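Local coordinates for glutathione S-transferase (Pseudomonas fluorescens, PDB 3M3M), which binds glutathione and probably acts as a glutathione transferase, joining the thiol of the tripeptide to electrophilic substrates, at residues C15-L20 with F98-S103; L47-N52 with V57-D62; T64-S69 with L73-D78. All coordinates share one frame; numbering follows the deposited sequence.

Contact 1 of 3, residues C15-L20 with F98-S103. With GSH (glutathione), chain B.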
loop_
_atom_site.group_PDB
_atom_site.type_symbol
_atom_site.label_atom_id
_atom_site.label_comp_id
_atom_site.label_asym_id
_atom_site.label_seq_id
_atom_site.Cartn_x
_atom_site.Cartn_y
_atom_site.Cartn_z
ATOM N N CYS A 15 -4.040 -0.984 4.138
ATOM C CA CYS A 15 -4.611 -0.005 5.070
ATOM C C CYS A 15 -3.586 1.062 5.499
ATOM O O CYS A 15 -3.964 2.248 5.703
ATOM C CB CYS A 15 -5.099 -0.769 6.333
ATOM S SG CYS A 15 -6.484 -1.890 5.948
ATOM N N TYR A 16 -2.304 0.664 5.661
ATOM C CA TYR A 16 -1.261 1.634 5.924
ATOM C C TYR A 16 -1.197 2.754 4.865
ATOM O O TYR A 16 -0.996 3.950 5.174
ATOM C CB TYR A 16 0.097 0.918 6.005
ATOM C CG TYR A 16 1.263 1.885 6.212
ATOM C CD1 TYR A 16 1.160 3.031 7.092
ATOM C CD2 TYR A 16 2.451 1.661 5.484
ATOM C CE1 TYR A 16 2.287 3.916 7.238
ATOM C CE2 TYR A 16 3.579 2.537 5.621
ATOM C CZ TYR A 16 3.463 3.635 6.540
ATOM O OH TYR A 16 4.539 4.517 6.634
ATOM N N LYS A 17 -1.418 2.415 3.569
ATOM C CA LYS A 17 -1.493 3.451 2.567
ATOM C C LYS A 17 -2.446 4.566 2.948
ATOM O O LYS A 17 -2.097 5.746 2.724
ATOM C CB LYS A 17 -2.100 2.885 1.234
ATOM C CG LYS A 17 -1.218 1.848 0.553
ATOM C CD LYS A 17 -2.038 1.098 -0.496
ATOM C CE LYS A 17 -1.199 -0.025 -1.088
ATOM N NZ LYS A 17 -1.971 -0.803 -2.152
ATOM N N ILE A 18 -3.598 4.225 3.547
ATOM C CA ILE A 18 -4.628 5.219 3.867
ATOM C C ILE A 18 -4.247 5.982 5.171
ATOM O O ILE A 18 -4.395 7.227 5.235
ATOM C CB ILE A 18 -5.975 4.541 3.994
ATOM C CG1 ILE A 18 -6.267 3.647 2.725
ATOM C CG2 ILE A 18 -7.062 5.607 4.127
ATOM C CD1 ILE A 18 -5.942 4.328 1.359
ATOM N N LYS A 19 -3.718 5.269 6.145
ATOM C CA LYS A 19 -3.188 5.973 7.381
ATOM C C LYS A 19 -2.152 7.010 6.921
ATOM O O LYS A 19 -2.160 8.182 7.355
ATOM C CB LYS A 19 -2.522 4.939 8.318
ATOM C CG LYS A 19 -1.934 5.665 9.582
ATOM C CD LYS A 19 -1.019 4.716 10.375
ATOM C CE LYS A 19 -0.360 5.534 11.562
ATOM N NZ LYS A 19 0.473 4.578 12.419
ATOM N N LEU A 20 -1.194 6.553 6.103
ATOM C CA LEU A 20 -0.141 7.502 5.650
ATOM C C LEU A 20 -0.709 8.703 4.884
ATOM O O LEU A 20 -0.389 9.874 5.181
ATOM C CB LEU A 20 0.839 6.727 4.714
ATOM C CG LEU A 20 2.053 7.549 4.194
ATOM C CD1 LEU A 20 2.824 8.406 5.384
ATOM C CD2 LEU A 20 3.042 6.518 3.531
ATOM N N PHE A 98 -1.599 0.364 -10.787
ATOM C CA PHE A 98 -2.115 -0.907 -11.293
ATOM C C PHE A 98 -0.990 -1.922 -11.242
ATOM O O PHE A 98 -1.236 -3.094 -10.950
ATOM C CB PHE A 98 -2.674 -0.653 -12.708
ATOM C CG PHE A 98 -3.967 0.093 -12.669
ATOM C CD1 PHE A 98 -5.068 -0.528 -12.090
ATOM C CD2 PHE A 98 -4.100 1.385 -13.210
ATOM C CE1 PHE A 98 -6.310 0.144 -12.020
ATOM C CE2 PHE A 98 -5.283 2.073 -13.159
ATOM C CZ PHE A 98 -6.411 1.446 -12.545
ATOM N N PHE A 99 0.241 -1.507 -11.611
ATOM C CA PHE A 99 1.384 -2.410 -11.487
ATOM C C PHE A 99 1.516 -2.921 -10.059
ATOM O O PHE A 99 1.764 -4.102 -9.815
ATOM C CB PHE A 99 2.681 -1.624 -11.858
ATOM C CG PHE A 99 3.999 -2.247 -11.346
ATOM C CD1 PHE A 99 4.730 -3.180 -12.098
ATOM C CD2 PHE A 99 4.535 -1.791 -10.068
ATOM C CE1 PHE A 99 5.980 -3.737 -11.572
ATOM C CE2 PHE A 99 5.773 -2.286 -9.619
ATOM C CZ PHE A 99 6.470 -3.220 -10.330
ATOM N N GLU A 100 1.268 -2.026 -9.096
ATOM C CA GLU A 100 1.387 -2.495 -7.676
ATOM C C GLU A 100 0.325 -3.580 -7.307
ATOM O O GLU A 100 0.689 -4.648 -6.660
ATOM C CB GLU A 100 1.229 -1.310 -6.702
ATOM C CG GLU A 100 1.333 -1.745 -5.222
ATOM C CD GLU A 100 -0.043 -1.920 -4.525
ATOM O OE1 GLU A 100 -1.046 -1.370 -4.992
ATOM O OE2 GLU A 100 -0.080 -2.494 -3.434
ATOM N N GLN A 101 -0.907 -3.411 -7.812
ATOM C CA GLN A 101 -1.971 -4.357 -7.508
ATOM C C GLN A 101 -1.775 -5.711 -8.312
ATOM O O GLN A 101 -2.159 -6.770 -7.790
ATOM C CB GLN A 101 -3.339 -3.705 -7.858
ATOM C CG GLN A 101 -3.727 -2.648 -6.809
ATOM C CD GLN A 101 -4.080 -3.294 -5.447
ATOM O OE1 GLN A 101 -3.440 -2.983 -4.354
ATOM N NE2 GLN A 101 -5.059 -4.160 -5.452
ATOM N N TYR A 102 -1.124 -5.661 -9.498
ATOM C CA TYR A 102 -1.114 -6.854 -10.381
ATOM C C TYR A 102 0.219 -7.630 -10.240
ATOM O O TYR A 102 0.258 -8.871 -10.164
ATOM C CB TYR A 102 -1.330 -6.425 -11.857
ATOM C CG TYR A 102 -1.615 -7.665 -12.677
ATOM C CD1 TYR A 102 -2.915 -8.152 -12.726
ATOM C CD2 TYR A 102 -0.579 -8.375 -13.315
ATOM C CE1 TYR A 102 -3.249 -9.343 -13.403
ATOM C CE2 TYR A 102 -0.912 -9.569 -14.025
ATOM C CZ TYR A 102 -2.257 -10.004 -14.057
ATOM O OH TYR A 102 -2.580 -11.211 -14.703
ATOM N N SER A 103 1.313 -6.883 -10.141
ATOM C CA SER A 103 2.664 -7.431 -10.265
ATOM C C SER A 103 3.471 -7.456 -8.982
ATOM O O SER A 103 4.544 -8.009 -8.986
ATOM C CB SER A 103 3.443 -6.602 -11.338
ATOM O OG SER A 103 2.865 -6.907 -12.648
HETATM N N1 GSH B . -7.216 -4.680 -3.937
HETATM C CA1 GSH B . -7.561 -4.393 -2.489
HETATM C C1 GSH B . -7.013 -3.040 -2.025
HETATM O O11 GSH B . -7.700 -2.395 -1.180
HETATM O O12 GSH B . -5.889 -2.668 -2.459
HETATM C CB1 GSH B . -6.933 -5.572 -1.676
HETATM C CG1 GSH B . -7.250 -5.306 -0.238
HETATM C CD1 GSH B . -6.993 -6.565 0.616
HETATM O OE1 GSH B . -6.503 -7.732 0.040
HETATM N N2 GSH B . -7.243 -6.559 1.959
HETATM C CA2 GSH B . -6.982 -7.753 2.761
HETATM C C2 GSH B . -8.286 -8.249 3.210
HETATM O O2 GSH B . -9.201 -7.352 3.563
HETATM C CB2 GSH B . -6.118 -7.293 3.966
HETATM S SG2 GSH B . -4.445 -6.648 3.382
HETATM N N3 GSH B . -8.537 -9.549 3.236
HETATM C CA3 GSH B . -9.835 -9.983 3.780
HETATM C C3 GSH B . -10.448 -11.138 3.008
HETATM O O31 GSH B . -11.334 -11.869 3.548
HETATM O O32 GSH B . -10.101 -11.329 1.831
#
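Lys17 and Glu100 meet across the boundary between the thioredoxin-like N-terminal domain and the helical C-terminal domain, and their salt bridge carries nearly all of this contact. Helix 13-24 and helix 87-117 do not pack backbone against backbone here: the nearest CA atoms, those of Lys17 and Glu100, are 12.2 Å apart, and only 83 Å² is buried between the segments. The two side chains bridge that gap from opposite directions. Lys17 is stretched to full length beyond CG, its last torsion at 180°, which carries the ammonium group far from its own helix. Glu100 starts with CG opposite its backbone N (chi1 180°) and then bends at chi2, bringing both carboxylate oxygens to the ammonium. Lys17 NZ lies 2.8 Å from Glu100 OE2, on the syn side and 33° out of the carboxylate plane; the second bond, from NZ to Glu100 OE1 at 3.0 Å, is weak. Gln101, one helix position on, borders the glutathione site, although its part in the contact is small. Around the ion pair, Lys17 NZ also bonds Ser69 OG and Asn70 OD1, while Asn70 ND2 bonds Glu100 OE1, so that helix 69-77 ties into both partners. With an alanine in place of Glu100 both carboxylate oxygens go, which is likely to leave the buried Lys17 ammonium without its negative mate and Asn70 ND2 without this acceptor. Because the pair is buried, the opposite charges probably stabilise each other's ionised forms; and because Lys17 also holds the glutathione-binding Ser69, this interdomain charge pair forms a second shell to the site, consistent with its positioning that serine's hydroxyl.

Contact 2 of 3, residues L47-N52 with V57-D62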
loop_
_atom_site.group_PDB
_atom_site.type_symbol
_atom_site.label_atom_id
_atom_site.label_comp_id
_atom_site.label_asym_id
_atom_site.label_seq_id
_atom_site.Cartn_x
_atom_site.Cartn_y
_atom_site.Cartn_z
ATOM N N LEU A 47 -20.133 -6.357 4.569
ATOM C CA LEU A 47 -20.352 -6.539 3.114
ATOM C C LEU A 47 -21.194 -5.415 2.528
ATOM O O LEU A 47 -21.107 -5.085 1.315
ATOM C CB LEU A 47 -20.906 -7.908 2.851
ATOM C CG LEU A 47 -19.954 -9.029 3.185
ATOM C CD1 LEU A 47 -20.660 -10.414 3.235
ATOM C CD2 LEU A 47 -18.756 -9.069 2.184
ATOM N N ALA A 48 -22.074 -4.801 3.350
ATOM C CA ALA A 48 -22.780 -3.600 2.878
ATOM C C ALA A 48 -21.797 -2.441 2.567
ATOM O O ALA A 48 -22.153 -1.547 1.796
ATOM C CB ALA A 48 -23.829 -3.108 3.961
ATOM N N LYS A 49 -20.628 -2.412 3.238
ATOM C CA LYS A 49 -19.693 -1.328 3.050
ATOM C C LYS A 49 -18.730 -1.666 1.878
ATOM O O LYS A 49 -18.528 -0.805 0.963
ATOM C CB LYS A 49 -18.854 -1.039 4.268
ATOM C CG LYS A 49 -19.794 -0.676 5.462
ATOM C CD LYS A 49 -19.055 -0.384 6.774
ATOM C CE LYS A 49 -20.198 -0.106 7.906
ATOM N NZ LYS A 49 -20.969 1.126 7.568
ATOM N N ASN A 50 -18.286 -2.912 1.876
ATOM C CA ASN A 50 -17.509 -3.377 0.709
ATOM C C ASN A 50 -17.945 -4.796 0.399
ATOM O O ASN A 50 -17.588 -5.729 1.065
ATOM C CB ASN A 50 -15.939 -3.340 0.975
ATOM C CG ASN A 50 -15.167 -3.860 -0.217
ATOM O OD1 ASN A 50 -15.790 -4.203 -1.226
ATOM N ND2 ASN A 50 -13.804 -3.992 -0.083
ATOM N N PRO A 51 -18.702 -4.981 -0.691
ATOM C CA PRO A 51 -19.204 -6.298 -1.093
ATOM C C PRO A 51 -18.087 -7.226 -1.468
ATOM O O PRO A 51 -18.262 -8.454 -1.465
ATOM C CB PRO A 51 -20.173 -6.005 -2.278
ATOM C CG PRO A 51 -19.694 -4.681 -2.749
ATOM C CD PRO A 51 -19.131 -3.896 -1.567
ATOM N N ASN A 52 -16.897 -6.676 -1.740
ATOM C CA ASN A 52 -15.764 -7.524 -2.061
ATOM C C ASN A 52 -15.124 -8.068 -0.766
ATOM O O ASN A 52 -14.280 -8.958 -0.853
ATOM C CB ASN A 52 -14.715 -6.717 -2.891
ATOM C CG ASN A 52 -13.697 -7.604 -3.566
ATOM O OD1 ASN A 52 -14.056 -8.607 -4.152
ATOM N ND2 ASN A 52 -12.392 -7.179 -3.576
ATOM N N VAL A 57 -11.706 0.231 3.852
ATOM C CA VAL A 57 -12.882 0.967 3.397
ATOM C C VAL A 57 -12.806 2.364 3.995
ATOM O O VAL A 57 -12.421 2.526 5.163
ATOM C CB VAL A 57 -14.137 0.290 3.924
ATOM C CG1 VAL A 57 -15.408 1.144 3.394
ATOM C CG2 VAL A 57 -14.235 -1.143 3.346
ATOM N N LEU A 58 -13.154 3.384 3.207
ATOM C CA LEU A 58 -13.207 4.782 3.690
ATOM C C LEU A 58 -14.681 5.137 3.657
ATOM O O LEU A 58 -15.354 5.049 2.617
ATOM C CB LEU A 58 -12.435 5.731 2.782
ATOM C CG LEU A 58 -12.558 7.215 3.171
ATOM C CD1 LEU A 58 -11.844 7.402 4.463
ATOM C CD2 LEU A 58 -11.917 8.166 2.166
ATOM N N GLU A 59 -15.199 5.511 4.829
ATOM C CA GLU A 59 -16.606 5.900 4.902
ATOM C C GLU A 59 -16.689 7.408 5.135
ATOM O O GLU A 59 -16.014 7.954 6.013
ATOM C CB GLU A 59 -17.278 5.158 6.070
ATOM C CG GLU A 59 -18.751 5.647 6.293
ATOM C CD GLU A 59 -19.332 4.899 7.502
ATOM O OE1 GLU A 59 -19.324 3.697 7.488
ATOM O OE2 GLU A 59 -19.813 5.525 8.460
ATOM N N LEU A 60 -17.458 8.084 4.288
ATOM C CA LEU A 60 -17.624 9.551 4.331
ATOM C C LEU A 60 -18.795 9.915 5.239
ATOM O O LEU A 60 -19.583 9.068 5.658
ATOM C CB LEU A 60 -17.895 10.105 2.903
ATOM C CG LEU A 60 -16.918 9.524 1.814
ATOM C CD1 LEU A 60 -17.316 10.057 0.417
ATOM C CD2 LEU A 60 -15.403 9.822 2.113
ATOM N N GLU A 61 -18.919 11.217 5.495
ATOM C CA GLU A 61 -19.918 11.698 6.457
ATOM C C GLU A 61 -21.347 11.337 6.104
ATOM O O GLU A 61 -22.144 11.058 6.998
ATOM C CB GLU A 61 -19.717 13.216 6.585
ATOM C CG GLU A 61 -20.217 13.838 7.868
ATOM C CD GLU A 61 -19.755 15.329 8.008
ATOM O OE1 GLU A 61 -18.650 15.689 7.505
ATOM O OE2 GLU A 61 -20.504 16.137 8.613
ATOM N N ASP A 62 -21.686 11.206 4.825
ATOM C CA ASP A 62 -23.048 10.838 4.415
ATOM C C ASP A 62 -23.285 9.333 4.338
ATOM O O ASP A 62 -24.349 8.850 3.934
ATOM C CB ASP A 62 -23.429 11.574 3.130
ATOM C CG ASP A 62 -22.600 11.110 1.890
ATOM O OD1 ASP A 62 -21.784 10.144 2.011
ATOM O OD2 ASP A 62 -22.787 11.706 0.804
#
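The loop 47-52 runs beside strand 57-60 without forming strand pairing with it, the closest CA atoms, those of Asn50 and Val57, standing 6.9 Å apart. Val57 points toward the loop and divides its two methyls: CG2 meets Asn50 CB at 3.7 Å, whereas CG1 lies 4.2 Å from Lys49 CB. Farther along the strand, Lys49 reaches Glu59 on the same side of the sheet as Val57. Its chain is extended until chi4 (-65°), where a bend turns the ammonium to the acid; NZ donates to Glu59 OE1 at 3.1 Å, on the syn side and 28° out of the carboxylate plane. The same oxygen has its stronger partner in Tyr7 OH on the adjacent strand 4-8. Within the loop, Asn50 OD1 accepts from Asn52 N at 2.8 Å, an Asx turn in which the donor sits above the carbonyl plane, and Asn50 ND2 bonds the backbone O of Lys54. The chemistry thus splits into an apolar part at Val57 and a charged part at Glu59, two residues along the strand, while both ends of the Asn50 amide brace the loop leading to the glutathione-binding residues Lys54 and Ile55.

Contact 3 of 3, residues T64-S69 with L73-D78. With NA (sodium ion), chain C; GSH (glutathione), chain B.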
loop_
_atom_site.group_PDB
_atom_site.type_symbol
_atom_site.label_atom_id
_atom_site.label_comp_id
_atom_site.label_asym_id
_atom_site.label_seq_id
_atom_site.Cartn_x
_atom_site.Cartn_y
_atom_site.Cartn_z
ATOM N N THR A 64 -21.502 7.179 2.505
ATOM C CA THR A 64 -20.943 6.632 1.268
ATOM C C THR A 64 -19.630 5.914 1.663
ATOM O O THR A 64 -18.859 6.455 2.436
ATOM C CB THR A 64 -20.593 7.748 0.306
ATOM O OG1 THR A 64 -21.797 8.457 -0.042
ATOM C CG2 THR A 64 -19.982 7.132 -1.019
ATOM N N CYS A 65 -19.417 4.700 1.133
ATOM C CA CYS A 65 -18.216 3.903 1.428
ATOM C C CYS A 65 -17.442 3.684 0.139
ATOM O O CYS A 65 -18.050 3.250 -0.840
ATOM C CB CYS A 65 -18.587 2.525 1.969
ATOM S SG CYS A 65 -19.136 2.672 3.696
ATOM N N LEU A 66 -16.139 4.026 0.149
ATOM C CA LEU A 66 -15.273 3.854 -1.035
ATOM C C LEU A 66 -14.294 2.736 -0.615
ATOM O O LEU A 66 -13.793 2.709 0.518
ATOM C CB LEU A 66 -14.467 5.147 -1.299
ATOM C CG LEU A 66 -15.395 6.404 -1.493
ATOM C CD1 LEU A 66 -14.513 7.623 -1.473
ATOM C CD2 LEU A 66 -16.105 6.251 -2.804
ATOM N N TRP A 67 -14.042 1.820 -1.532
ATOM C CA TRP A 67 -13.102 0.775 -1.243
ATOM C C TRP A 67 -12.087 0.682 -2.424
ATOM O O TRP A 67 -12.209 1.468 -3.384
ATOM C CB TRP A 67 -13.842 -0.566 -0.950
ATOM C CG TRP A 67 -15.015 -0.892 -1.850
ATOM C CD1 TRP A 67 -16.359 -0.546 -1.665
ATOM C CD2 TRP A 67 -14.999 -1.777 -2.986
ATOM N NE1 TRP A 67 -17.140 -1.113 -2.673
ATOM C CE2 TRP A 67 -16.327 -1.849 -3.483
ATOM C CE3 TRP A 67 -13.989 -2.542 -3.612
ATOM C CZ2 TRP A 67 -16.666 -2.641 -4.579
ATOM C CZ3 TRP A 67 -14.318 -3.303 -4.750
ATOM C CH2 TRP A 67 -15.636 -3.298 -5.238
ATOM N N GLU A 68 -11.129 -0.234 -2.274
ATOM C CA GLU A 68 -9.865 -0.322 -2.982
ATOM C C GLU A 68 -8.913 0.780 -2.479
ATOM O O GLU A 68 -9.104 1.864 -2.721
ATOM C CB GLU A 68 -10.048 -0.275 -4.483
ATOM C CG GLU A 68 -10.679 -1.540 -5.046
ATOM C CD GLU A 68 -9.844 -2.779 -4.865
ATOM O OE1 GLU A 68 -8.659 -2.704 -5.027
ATOM O OE2 GLU A 68 -10.453 -3.780 -4.669
ATOM N N SER A 69 -7.869 0.356 -1.802
ATOM C CA SER A 69 -6.901 1.278 -1.230
ATOM C C SER A 69 -6.381 2.230 -2.271
ATOM O O SER A 69 -6.253 3.415 -1.971
ATOM C CB SER A 69 -5.687 0.500 -0.610
ATOM O OG SER A 69 -4.975 -0.268 -1.576
ATOM N N LEU A 73 -6.707 6.343 -2.270
ATOM C CA LEU A 73 -5.608 7.278 -2.419
ATOM C C LEU A 73 -5.953 8.336 -3.466
ATOM O O LEU A 73 -5.675 9.542 -3.269
ATOM C CB LEU A 73 -4.307 6.568 -2.822
ATOM C CG LEU A 73 -3.674 5.631 -1.764
ATOM C CD1 LEU A 73 -2.433 4.937 -2.373
ATOM C CD2 LEU A 73 -3.288 6.540 -0.528
ATOM N N ASN A 74 -6.515 7.897 -4.615
ATOM C CA ASN A 74 -6.886 8.938 -5.627
ATOM C C ASN A 74 -7.914 9.956 -5.097
ATOM O O ASN A 74 -7.786 11.193 -5.429
ATOM C CB ASN A 74 -7.411 8.239 -6.875
ATOM C CG ASN A 74 -6.235 7.825 -7.852
ATOM O OD1 ASN A 74 -5.806 8.614 -8.686
ATOM N ND2 ASN A 74 -5.649 6.680 -7.633
ATOM N N PHE A 75 -8.947 9.470 -4.394
ATOM C CA PHE A 75 -9.987 10.384 -3.864
ATOM C C PHE A 75 -9.323 11.393 -2.885
ATOM O O PHE A 75 -9.603 12.613 -2.977
ATOM C CB PHE A 75 -10.968 9.577 -3.095
ATOM C CG PHE A 75 -12.007 10.345 -2.453
ATOM C CD1 PHE A 75 -13.010 10.941 -3.242
ATOM C CD2 PHE A 75 -11.996 10.561 -1.021
ATOM C CE1 PHE A 75 -14.082 11.683 -2.614
ATOM C CE2 PHE A 75 -13.078 11.310 -0.427
ATOM C CZ PHE A 75 -14.034 11.910 -1.244
ATOM N N LEU A 76 -8.475 10.889 -1.968
ATOM C CA LEU A 76 -7.881 11.812 -0.940
ATOM C C LEU A 76 -6.911 12.795 -1.541
ATOM O O LEU A 76 -6.799 13.983 -1.097
ATOM C CB LEU A 76 -7.173 11.000 0.182
ATOM C CG LEU A 76 -8.146 10.159 0.986
ATOM C CD1 LEU A 76 -7.440 9.185 1.986
ATOM C CD2 LEU A 76 -9.191 11.045 1.725
ATOM N N ALA A 77 -6.186 12.370 -2.551
ATOM C CA ALA A 77 -5.033 13.154 -3.108
ATOM C C ALA A 77 -5.468 14.159 -4.193
ATOM O O ALA A 77 -4.662 14.977 -4.677
ATOM C CB ALA A 77 -3.953 12.224 -3.720
ATOM N N ASP A 78 -6.689 13.981 -4.708
ATOM C CA ASP A 78 -6.973 14.700 -5.976
ATOM C C ASP A 78 -6.945 16.214 -5.618
ATOM O O ASP A 78 -7.472 16.640 -4.568
ATOM C CB ASP A 78 -8.322 14.305 -6.502
ATOM C CG ASP A 78 -8.771 15.195 -7.642
ATOM O OD1 ASP A 78 -9.790 15.938 -7.403
ATOM O OD2 ASP A 78 -7.991 15.240 -8.647
HETATM NA NA NA C . -6.411 -0.936 -4.649
HETATM N N1 GSH B . -7.216 -4.680 -3.937
HETATM C CA1 GSH B . -7.561 -4.393 -2.489
HETATM C C1 GSH B . -7.013 -3.040 -2.025
HETATM O O11 GSH B . -7.700 -2.395 -1.180
HETATM O O12 GSH B . -5.889 -2.668 -2.459
HETATM C CB1 GSH B . -6.933 -5.572 -1.676
HETATM C CG1 GSH B . -7.250 -5.306 -0.238
HETATM C CD1 GSH B . -6.993 -6.565 0.616
HETATM O OE1 GSH B . -6.503 -7.732 0.040
HETATM N N2 GSH B . -7.243 -6.559 1.959
HETATM C CA2 GSH B . -6.982 -7.753 2.761
HETATM C C2 GSH B . -8.286 -8.249 3.210
HETATM O O2 GSH B . -9.201 -7.352 3.563
HETATM C CB2 GSH B . -6.118 -7.293 3.966
HETATM S SG2 GSH B . -4.445 -6.648 3.382
HETATM N N3 GSH B . -8.537 -9.549 3.236
HETATM C CA3 GSH B . -9.835 -9.983 3.780
HETATM C C3 GSH B . -10.448 -11.138 3.008
HETATM O O31 GSH B . -11.334 -11.869 3.548
HETATM O O32 GSH B . -10.101 -11.329 1.831
#
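Ser69 O and Leu73 N are joined by an i to i+4 helical bond near the start of helix 69-77, directly after edge strand 65-67 of the thioredoxin-like domain. This strand-to-helix passage, with Glu68 at the N-cap position, is the glutathione S-transferase element that receives the gamma-glutamyl end of glutathione.

That backbone bond, from Leu73 N to Ser69 O, is 3.0 Å long. Leu73 CG also rests 3.4 Å from that oxygen, Ser69 O, while the rest of its side chain packs among Ile18 and Met21 of helix 13-24 and residues of helix 159-168.

Apolar contact is made at the other end, where Leu66 on the strand meets Phe75 on the helix. The side chains cross at about a right angle, and Leu66 CD1 stands over the centre of one ring face, 3.8 Å from the Phe75 centroid and 11° off the ring normal, a CH-pi contact. The first torsion of Phe75 (chi1 177°) swings the ring away from its backbone N and turns this face to the strand; its ring also touches Leu58 and Leu60 on strand 57-60.

Polar and ionic contacts gather at the ligand. Glu68 bends at chi2 so that OE1 accepts from GSH N1, the glutathione amino group. Glu68 OE1 also binds the sodium ion at 2.9 Å. GSH O12 binds the sodium too, and Asn70 also belongs to the metal site, so ligand and protein share the ion. The glutathione carboxylate sits at the helix start, where the helix dipole would probably stabilise its negative charge. Ser69 holds both carboxylate oxygens: the OG donates to GSH O12 at 2.7 Å, and the backbone N points almost straight at GSH O11, 2.8 Å away with an angle of 169° at the hydrogen.

Contacts 2 and 3 follow one another along the chain, and both fall within the span that contact 1 brings together, from the N-terminal to the C-terminal domain. Their centres are about 11 Å apart, and both reach the same sheet, in which strands 57-60 and 65-67 are neighbours joined by a backbone hydrogen bond between Leu58 and Leu66. Contact 1 is centred about 12 Å from contact 3 and about 18 Å from contact 2. It reaches contact 3 through Lys17 and Ser69, and both touch glutathione. The series leads from strand 57-60, through edge strand 65-67 and the start of helix 69-77, to the domain boundary, placing the ligand's gamma-glutamyl end where the two domains meet.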